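Local coordinates for protein K5 lyase (Enterobacteria phage k1-5, PDB 2X3H) that probably cleaves the K5 capsular polysaccharide of its bacterial host by beta-elimination, acting as a trimeric polysaccharide lyase with a viral tail spike structure, at residues V242-T247 / N278-V283; T351-I356 / N362-F367; E82-S87 / V94-G99. All coordinates share one frame; numbering follows the deposited sequence.

In the fold
The three contacts mark positions along one elongated parallel beta-helix. Contact 3 comes first in the chain, at its N-terminal end, where helix 81-88 covers the start of the coil. Contacts 1 and 2 lie further on and join opposing walls of the core. The centres of contacts 3 and 1 are about 33 Å apart, those of contacts 1 and 2 about 17 Å, and those of contacts 3 and 2 about 48 Å. The first two spacings nearly add up to the third, so the centres lie close to a straight line. Segments of all three contacts also touch other subunits of the trimer. Contacts 1 and 2 are core packing and contact 3 covers the end of the core; none can be assigned to the active site.

Contact 1: V242-T247 / N278-V283; sequences VELKGT and NLIKGV
Across the core, Leu-244 of segment 242-247 faces Asn-278 at the head of segment 278-283, and their CA atoms lie 8.9 Å apart. The backbones are therefore too distant to pair, and side chains make the whole contact. It buries 102 Å² in total.

Leu-244 carries one side by itself. Its CG is anti to the carbonyl carbon (chi1 -63°), and the extended second torsion (chi2 179°) pushes CD1 forward into the core. This methyl sits over the flat face of the Asn-278 amide. Leu-244 CD1 is 3.6 Å from Asn-278 CG. It is equally far from Asn-278 OD1 and ND2, at 3.9 Å each, so it lies almost directly above CG, centred on the face. Asn-278 CB is also close to the same methyl, at 3.8 Å from Leu-244 CD1. The polar atoms of the buried amide are satisfied by other residues. OD1 accepts from Asn-251 N, and ND2 donates to Ala-248 O. These two bonds fix the rotation of the amide and present its face to the leucine.

Ile-280 adds a lighter contact. Its CD1 meets Leu-244 CD1 at 4.3 Å, methyl against methyl. Leu-244 CD1 thus touches both an amide face and an aliphatic tip.

The contact belongs to the interior of a parallel beta-helix. Asn-301 OD1 accepts from Asn-278 N, so Asn-251, Asn-278 and Asn-301 are linked by side-chain-to-backbone hydrogen bonds from coil to coil. Strand 242-245 lies between strands 218-221 and 266-268 in one wall. Strand 279-286 lies between strands 252-259 and 302-309 in another. Val-253 and Asn-267, from the strands next to the two segments, also pack on Leu-244.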
loop_
_atom_site.group_PDB
_atom_site.type_symbol
_atom_site.label_atom_id
_atom_site.label_comp_id
_atom_site.label_asym_id
_atom_site.label_seq_id
_atom_site.Cartn_x
_atom_site.Cartn_y
_atom_site.Cartn_z
ATOM N N VAL A 242 6.644 -11.432 15.168
ATOM C CA VAL A 242 7.909 -11.285 14.454
ATOM C C VAL A 242 8.701 -10.136 15.050
ATOM O O VAL A 242 8.232 -8.997 15.058
ATOM C CB VAL A 242 7.700 -10.996 12.942
ATOM C CG1 VAL A 242 9.055 -10.741 12.256
ATOM C CG2 VAL A 242 6.976 -12.160 12.265
ATOM N N GLU A 243 9.902 -10.434 15.542
ATOM C CA GLU A 243 10.849 -9.385 15.929
ATOM C C GLU A 243 12.033 -9.308 14.950
ATOM O O GLU A 243 12.623 -10.340 14.605
ATOM C CB GLU A 243 11.389 -9.599 17.361
ATOM C CG GLU A 243 12.486 -8.566 17.656
ATOM C CD GLU A 243 13.079 -8.573 19.066
ATOM O OE1 GLU A 243 13.064 -9.614 19.761
ATOM O OE2 GLU A 243 13.608 -7.503 19.462
ATOM N N LEU A 244 12.356 -8.091 14.496
ATOM C CA LEU A 244 13.633 -7.803 13.849
ATOM C C LEU A 244 14.476 -7.112 14.914
ATOM O O LEU A 244 13.981 -6.246 15.635
ATOM C CB LEU A 244 13.449 -6.860 12.658
ATOM C CG LEU A 244 12.609 -7.367 11.486
ATOM C CD1 LEU A 244 12.511 -6.278 10.410
ATOM C CD2 LEU A 244 13.134 -8.697 10.901
ATOM N N LYS A 245 15.756 -7.469 14.988
ATOM C CA LYS A 245 16.586 -6.997 16.089
ATOM C C LYS A 245 17.967 -6.551 15.631
ATOM O O LYS A 245 18.497 -7.052 14.636
ATOM C CB LYS A 245 16.732 -8.124 17.116
ATOM C CG LYS A 245 17.376 -7.741 18.437
ATOM C CD LYS A 245 17.398 -8.958 19.377
ATOM C CE LYS A 245 17.917 -8.581 20.755
ATOM N NZ LYS A 245 17.804 -9.769 21.684
ATOM N N GLY A 246 18.542 -5.608 16.363
ATOM C CA GLY A 246 19.919 -5.183 16.108
ATOM C C GLY A 246 20.101 -4.548 14.748
ATOM O O GLY A 246 19.341 -3.675 14.360
ATOM N N THR A 247 21.126 -4.985 14.027
ATOM C CA THR A 247 21.462 -4.377 12.752
ATOM C C THR A 247 20.698 -4.992 11.576
ATOM O O THR A 247 21.162 -4.938 10.435
ATOM C CB THR A 247 22.963 -4.448 12.485
ATOM O OG1 THR A 247 23.382 -5.819 12.523
ATOM C CG2 THR A 247 23.728 -3.619 13.555
ATOM N N ASN A 278 14.093 -1.836 6.462
ATOM C CA ASN A 278 13.261 -3.027 6.308
ATOM C C ASN A 278 11.882 -2.659 5.818
ATOM O O ASN A 278 11.405 -1.549 6.092
ATOM C CB ASN A 278 13.129 -3.746 7.648
ATOM C CG ASN A 278 14.469 -4.172 8.190
ATOM O OD1 ASN A 278 15.086 -5.113 7.669
ATOM N ND2 ASN A 278 14.941 -3.478 9.236
ATOM N N LEU A 279 11.252 -3.602 5.121
ATOM C CA LEU A 279 9.878 -3.440 4.652
ATOM C C LEU A 279 8.994 -4.380 5.462
ATOM O O LEU A 279 9.256 -5.572 5.532
ATOM C CB LEU A 279 9.800 -3.804 3.160
ATOM C CG LEU A 279 8.410 -3.908 2.532
ATOM C CD1 LEU A 279 7.646 -2.586 2.623
ATOM C CD2 LEU A 279 8.541 -4.342 1.075
ATOM N N ILE A 280 7.958 -3.834 6.085
ATOM C CA ILE A 280 7.049 -4.636 6.915
ATOM C C ILE A 280 5.654 -4.350 6.389
ATOM O O ILE A 280 5.192 -3.214 6.451
ATOM C CB ILE A 280 7.167 -4.258 8.404
ATOM C CG1 ILE A 280 8.580 -4.583 8.911
ATOM C CG2 ILE A 280 6.082 -4.978 9.240
ATOM C CD1 ILE A 280 8.960 -3.803 10.171
ATOM N N LYS A 281 5.003 -5.362 5.828
ATOM C CA LYS A 281 3.765 -5.103 5.084
ATOM C C LYS A 281 2.677 -6.162 5.299
ATOM O O LYS A 281 2.906 -7.365 5.145
ATOM C CB LYS A 281 4.072 -4.930 3.597
ATOM C CG LYS A 281 4.761 -6.122 2.972
ATOM C CD LYS A 281 4.931 -5.978 1.455
ATOM C CE LYS A 281 4.512 -7.265 0.746
ATOM N NZ LYS A 281 4.614 -7.176 -0.757
ATOM N N GLY A 282 1.476 -5.698 5.618
ATOM C CA GLY A 282 0.371 -6.615 5.870
ATOM C C GLY A 282 0.439 -7.202 7.273
ATOM O O GLY A 282 0.789 -8.366 7.449
ATOM N N VAL A 283 0.115 -6.385 8.270
ATOM C CA VAL A 283 0.102 -6.817 9.658
ATOM C C VAL A 283 -1.340 -6.851 10.153
ATOM O O VAL A 283 -2.053 -5.852 10.061
ATOM C CB VAL A 283 0.939 -5.862 10.546
ATOM C CG1 VAL A 283 0.869 -6.281 12.026
ATOM C CG2 VAL A 283 2.402 -5.786 10.028
#

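Contact 2: T351-I356 / N362-F367; sequences TIARFI and NYASVF
Ile-352 and Val-366 meet inside the parallel beta-helix, where strands 353-355 and 363-367 form opposing walls. The strands run nearly antiparallel, at 157°, with their axes 9.2 Å apart. They face each other through side chains.

Aliphatic packing dominates one end. Ile-352 and Val-366 lie alongside each other, pointing opposite ways, and Ile-352 CD1 reaches Val-366 CB at 3.8 Å. Further along, two methyls meet more loosely, with Ala-353 CB 4.4 Å from Ala-364 CB.

An aromatic edge fills the other end. The Phe-355 ring turns its rim to segment 362-367, with Asn-362 CB and Ala-364 CB near the ring plane. Phe-355 CE2 is 3.9 Å from Asn-362 CB. The Phe-355 ring and the Asn-362 amide are tilted 31° apart. Hydrogen bonds hold that amide, OD1 to Asn-328 N and ND2 to Gly-325 O. Phe-355 also meets the ring of Phe-378.

The outer side of strand 363-367 serves the trimer. Tyr-363 packs edge-to-face with Phe-367 of a neighbouring subunit.

One methyl-to-carbonyl contact ends the interface. With CG1 of Ile-352 anti to the backbone N (chi1 -166°) and the chain extended at the second torsion, CD1 reaches past Val-366, and Ile-352 CD1 lies 3.4 Å from Phe-367 O.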
loop_
_atom_site.group_PDB
_atom_site.type_symbol
_atom_site.label_atom_id
_atom_site.label_comp_id
_atom_site.label_asym_id
_atom_site.label_seq_id
_atom_site.Cartn_x
_atom_site.Cartn_y
_atom_site.Cartn_z
ATOM N N THR A 351 -4.151 5.492 21.173
ATOM C CA THR A 351 -3.161 6.291 20.461
ATOM C C THR A 351 -2.848 5.572 19.153
ATOM O O THR A 351 -2.218 4.520 19.174
ATOM C CB THR A 351 -1.853 6.401 21.284
ATOM O OG1 THR A 351 -2.130 6.990 22.561
ATOM C CG2 THR A 351 -0.826 7.268 20.556
ATOM N N ILE A 352 -3.290 6.098 18.010
ATOM C CA ILE A 352 -3.069 5.374 16.747
ATOM C C ILE A 352 -1.621 5.482 16.249
ATOM O O ILE A 352 -1.104 4.558 15.598
ATOM C CB ILE A 352 -4.105 5.781 15.652
ATOM C CG1 ILE A 352 -4.089 4.803 14.471
ATOM C CG2 ILE A 352 -3.876 7.204 15.163
ATOM C CD1 ILE A 352 -5.329 4.871 13.618
ATOM N N ALA A 353 -0.976 6.605 16.566
ATOM C CA ALA A 353 0.440 6.787 16.234
ATOM C C ALA A 353 1.098 7.541 17.383
ATOM O O ALA A 353 0.637 8.619 17.768
ATOM C CB ALA A 353 0.585 7.569 14.922
ATOM N N ARG A 354 2.172 6.968 17.921
ATOM C CA ARG A 354 2.895 7.560 19.045
ATOM C C ARG A 354 4.339 7.794 18.648
ATOM O O ARG A 354 5.021 6.856 18.241
ATOM C CB ARG A 354 2.823 6.630 20.270
ATOM C CG ARG A 354 3.598 7.140 21.468
ATOM C CD ARG A 354 3.364 6.245 22.695
ATOM N NE ARG A 354 4.081 6.719 23.875
ATOM C CZ ARG A 354 3.932 6.208 25.093
ATOM N NH1 ARG A 354 3.073 5.208 25.307
ATOM N NH2 ARG A 354 4.642 6.702 26.101
ATOM N N PHE A 355 4.782 9.047 18.752
ATOM C CA PHE A 355 6.125 9.433 18.355
ATOM C C PHE A 355 6.925 9.631 19.621
ATOM O O PHE A 355 6.775 10.627 20.336
ATOM C CB PHE A 355 6.069 10.680 17.458
ATOM C CG PHE A 355 5.274 10.446 16.192
ATOM C CD1 PHE A 355 3.902 10.634 16.184
ATOM C CD2 PHE A 355 5.886 9.993 15.035
ATOM C CE1 PHE A 355 3.159 10.382 15.016
ATOM C CE2 PHE A 355 5.160 9.743 13.879
ATOM C CZ PHE A 355 3.794 9.941 13.874
ATOM N N ILE A 356 7.758 8.636 19.895
ATOM C CA ILE A 356 8.417 8.498 21.187
ATOM C C ILE A 356 9.727 9.260 21.247
ATOM O O ILE A 356 10.538 9.195 20.329
ATOM C CB ILE A 356 8.754 7.018 21.462
ATOM C CG1 ILE A 356 7.485 6.170 21.504
ATOM C CG2 ILE A 356 9.588 6.869 22.738
ATOM C CD1 ILE A 356 7.752 4.671 21.571
ATOM N N ASN A 362 9.415 11.338 10.608
ATOM C CA ASN A 362 8.578 10.187 10.243
ATOM C C ASN A 362 7.284 10.620 9.574
ATOM O O ASN A 362 6.879 11.775 9.689
ATOM C CB ASN A 362 8.250 9.355 11.480
ATOM C CG ASN A 362 9.495 8.833 12.172
ATOM O OD1 ASN A 362 10.151 7.907 11.668
ATOM N ND2 ASN A 362 9.814 9.394 13.336
ATOM N N TYR A 363 6.657 9.684 8.871
ATOM C CA TYR A 363 5.354 9.922 8.229
ATOM C C TYR A 363 4.393 8.842 8.708
ATOM O O TYR A 363 4.787 7.677 8.783
ATOM C CB TYR A 363 5.482 9.816 6.698
ATOM C CG TYR A 363 4.150 9.823 5.976
ATOM C CD1 TYR A 363 3.558 11.021 5.605
ATOM C CD2 TYR A 363 3.496 8.643 5.660
ATOM C CE1 TYR A 363 2.320 11.049 4.954
ATOM C CE2 TYR A 363 2.270 8.651 4.982
ATOM C CZ TYR A 363 1.687 9.857 4.639
ATOM O OH TYR A 363 0.464 9.851 3.997
ATOM N N ALA A 364 3.135 9.196 8.990
ATOM C CA ALA A 364 2.117 8.162 9.261
ATOM C C ALA A 364 0.812 8.545 8.600
ATOM O O ALA A 364 0.388 9.697 8.702
ATOM C CB ALA A 364 1.906 8.002 10.774
ATOM N N SER A 365 0.164 7.591 7.943
ATOM C CA SER A 365 -1.207 7.817 7.453
ATOM C C SER A 365 -2.138 6.882 8.207
ATOM O O SER A 365 -1.911 5.670 8.249
ATOM C CB SER A 365 -1.307 7.631 5.936
ATOM O OG SER A 365 -0.878 6.342 5.529
ATOM N N VAL A 366 -3.179 7.455 8.806
ATOM C CA VAL A 366 -3.940 6.746 9.827
ATOM C C VAL A 366 -5.452 6.924 9.716
ATOM O O VAL A 366 -5.930 7.948 9.216
ATOM C CB VAL A 366 -3.485 7.171 11.238
ATOM C CG1 VAL A 366 -1.973 6.896 11.409
ATOM C CG2 VAL A 366 -3.804 8.629 11.485
ATOM N N PHE A 367 -6.167 5.920 10.229
ATOM C CA PHE A 367 -7.625 5.862 10.203
ATOM C C PHE A 367 -8.090 5.487 11.620
ATOM O O PHE A 367 -8.243 4.294 11.923
ATOM C CB PHE A 367 -8.077 4.757 9.227
ATOM C CG PHE A 367 -7.648 4.986 7.806
ATOM C CD1 PHE A 367 -6.414 4.534 7.358
ATOM C CD2 PHE A 367 -8.472 5.670 6.919
ATOM C CE1 PHE A 367 -6.014 4.755 6.027
ATOM C CE2 PHE A 367 -8.093 5.891 5.616
ATOM C CZ PHE A 367 -6.870 5.441 5.156
#

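Contact 3: E82-S87 / V94-G99; sequences EVIAAS and VTISDG. Unlike the reference sequence in segment 94-99: Ile-96 (reference Val).
The last residue of helical segment 82-87, Ser-87, comes close to the first residue of segment 94-99, Val-94, with 6.5 Å between their CA atoms. The segments then diverge, and the CA atoms of Ile-84 and Ile-96 are 8.3 Å apart. The helix is regular here, as the bond of 3.0 Å from Ser-87 N to Val-83 O indicates. Segment 94-99 is extended at its start, as strand 94-95.

This is a helix packed against the first coil of a parallel beta-helix. A short helix covering the N-terminal end of the core is a familiar feature of such folds, including polysaccharide lyases. The contact is small, with 170 Å² buried, and is made by van der Waals contact, with Ser-87 giving its CB and carbonyl O.

Ile-84 and Ile-96 form the deeper half. Each has CG1 anti to its carbonyl carbon (chi1 -68° and -60°) and an extended chain. Ile-96 CD1 is thereby carried out to the flank of Ile-84, where it touches both branches. It lies 3.8 Å from Ile-84 CG2 and 4.1 Å from Ile-84 CG1. The two side chains meet at a slant. Phe-101 packs on both isoleucines, while Ile-106 adds to the Ile-84 side and Leu-113 to the Ile-96 side.

Strand 94-95, which carries Val-94, pairs in parallel with strand 112-114, and the Ile-96 backbone bonds to Asp-114. Beyond the packed face, Asp-98 OD1 accepts from Ala-93 N of a neighbouring subunit.

Ser-87 and Val-94 form the other half, where both valine methyls are used. Val-94 CG1 meets Ser-87 CB at 3.8 Å. Ser-87 O, which also accepts a hydrogen bond from Ser-90 OG, is only 3.3 Å from Val-94 CG2.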
loop_
_atom_site.group_PDB
_atom_site.type_symbol
_atom_site.label_atom_id
_atom_site.label_comp_id
_atom_site.label_asym_id
_atom_site.label_seq_id
_atom_site.Cartn_x
_atom_site.Cartn_y
_atom_site.Cartn_z
ATOM N N GLU A 82 19.474 -40.111 20.007
ATOM C CA GLU A 82 20.666 -40.608 19.322
ATOM C C GLU A 82 20.483 -40.744 17.813
ATOM O O GLU A 82 21.308 -40.266 17.020
ATOM C CB GLU A 82 21.076 -41.962 19.907
ATOM C CG GLU A 82 22.064 -41.878 21.056
ATOM C CD GLU A 82 23.509 -41.949 20.590
ATOM O OE1 GLU A 82 23.747 -41.837 19.363
ATOM O OE2 GLU A 82 24.411 -42.122 21.453
ATOM N N VAL A 83 19.404 -41.413 17.426
ATOM C CA VAL A 83 19.116 -41.681 16.025
ATOM C C VAL A 83 18.836 -40.393 15.251
ATOM O O VAL A 83 19.307 -40.207 14.127
ATOM C CB VAL A 83 17.923 -42.643 15.900
ATOM C CG1 VAL A 83 17.508 -42.769 14.464
ATOM C CG2 VAL A 83 18.290 -44.011 16.486
ATOM N N ILE A 84 18.073 -39.497 15.864
ATOM C CA ILE A 84 17.717 -38.241 15.199
ATOM C C ILE A 84 18.941 -37.339 15.053
ATOM O O ILE A 84 19.146 -36.734 13.999
ATOM C CB ILE A 84 16.544 -37.544 15.926
ATOM C CG1 ILE A 84 15.276 -38.382 15.743
ATOM C CG2 ILE A 84 16.330 -36.118 15.416
ATOM C CD1 ILE A 84 14.056 -37.795 16.367
ATOM N N ALA A 85 19.766 -37.270 16.096
ATOM C CA ALA A 85 20.992 -36.480 16.024
ATOM C C ALA A 85 21.890 -36.984 14.893
ATOM O O ALA A 85 22.439 -36.201 14.108
ATOM C CB ALA A 85 21.729 -36.512 17.359
ATOM N N ALA A 86 22.038 -38.300 14.804
ATOM C CA ALA A 86 22.856 -38.901 13.758
ATOM C C ALA A 86 22.344 -38.534 12.367
ATOM O O ALA A 86 23.128 -38.173 11.481
ATOM C CB ALA A 86 22.903 -40.417 13.925
ATOM N N SER A 87 21.029 -38.625 12.175
ATOM C CA SER A 87 20.431 -38.286 10.890
ATOM C C SER A 87 20.663 -36.824 10.539
ATOM O O SER A 87 21.046 -36.507 9.419
ATOM C CB SER A 87 18.927 -38.560 10.881
ATOM O OG SER A 87 18.662 -39.951 10.907
ATOM N N VAL A 94 16.668 -35.597 5.324
ATOM C CA VAL A 94 16.146 -36.434 6.398
ATOM C C VAL A 94 14.628 -36.317 6.425
ATOM O O VAL A 94 14.084 -35.221 6.255
ATOM C CB VAL A 94 16.732 -36.000 7.773
ATOM C CG1 VAL A 94 16.129 -36.800 8.922
ATOM C CG2 VAL A 94 18.258 -36.122 7.782
ATOM N N THR A 95 13.956 -37.449 6.613
ATOM C CA THR A 95 12.505 -37.461 6.785
ATOM C C THR A 95 12.181 -38.002 8.166
ATOM O O THR A 95 12.595 -39.115 8.517
ATOM C CB THR A 95 11.801 -38.337 5.720
ATOM O OG1 THR A 95 12.045 -37.816 4.401
ATOM C CG2 THR A 95 10.284 -38.407 5.981
ATOM N N ILE A 96 11.460 -37.214 8.955
ATOM C CA ILE A 96 11.012 -37.648 10.268
ATOM C C ILE A 96 9.503 -37.417 10.326
ATOM O O ILE A 96 9.037 -36.311 10.588
ATOM C CB ILE A 96 11.762 -36.916 11.404
ATOM C CG1 ILE A 96 13.264 -37.190 11.298
ATOM C CG2 ILE A 96 11.245 -37.358 12.761
ATOM C CD1 ILE A 96 14.102 -36.427 12.313
ATOM N N SER A 97 8.750 -38.476 10.045
ATOM C CA SER A 97 7.316 -38.363 9.898
ATOM C C SER A 97 6.569 -39.510 10.577
ATOM O O SER A 97 7.189 -40.472 11.053
ATOM C CB SER A 97 6.955 -38.296 8.403
ATOM O OG SER A 97 7.167 -39.542 7.747
ATOM N N ASP A 98 5.245 -39.377 10.629
ATOM C CA ASP A 98 4.338 -40.427 11.127
ATOM C C ASP A 98 4.664 -40.860 12.557
ATOM O O ASP A 98 4.746 -42.051 12.863
ATOM C CB ASP A 98 4.335 -41.655 10.190
ATOM C CG ASP A 98 3.717 -41.371 8.823
ATOM O OD1 ASP A 98 3.044 -40.329 8.645
ATOM O OD2 ASP A 98 3.907 -42.210 7.906
ATOM N N GLY A 99 4.843 -39.888 13.440
ATOM C CA GLY A 99 5.086 -40.196 14.838
ATOM C C GLY A 99 5.431 -38.990 15.675
ATOM O O GLY A 99 5.552 -37.868 15.164
#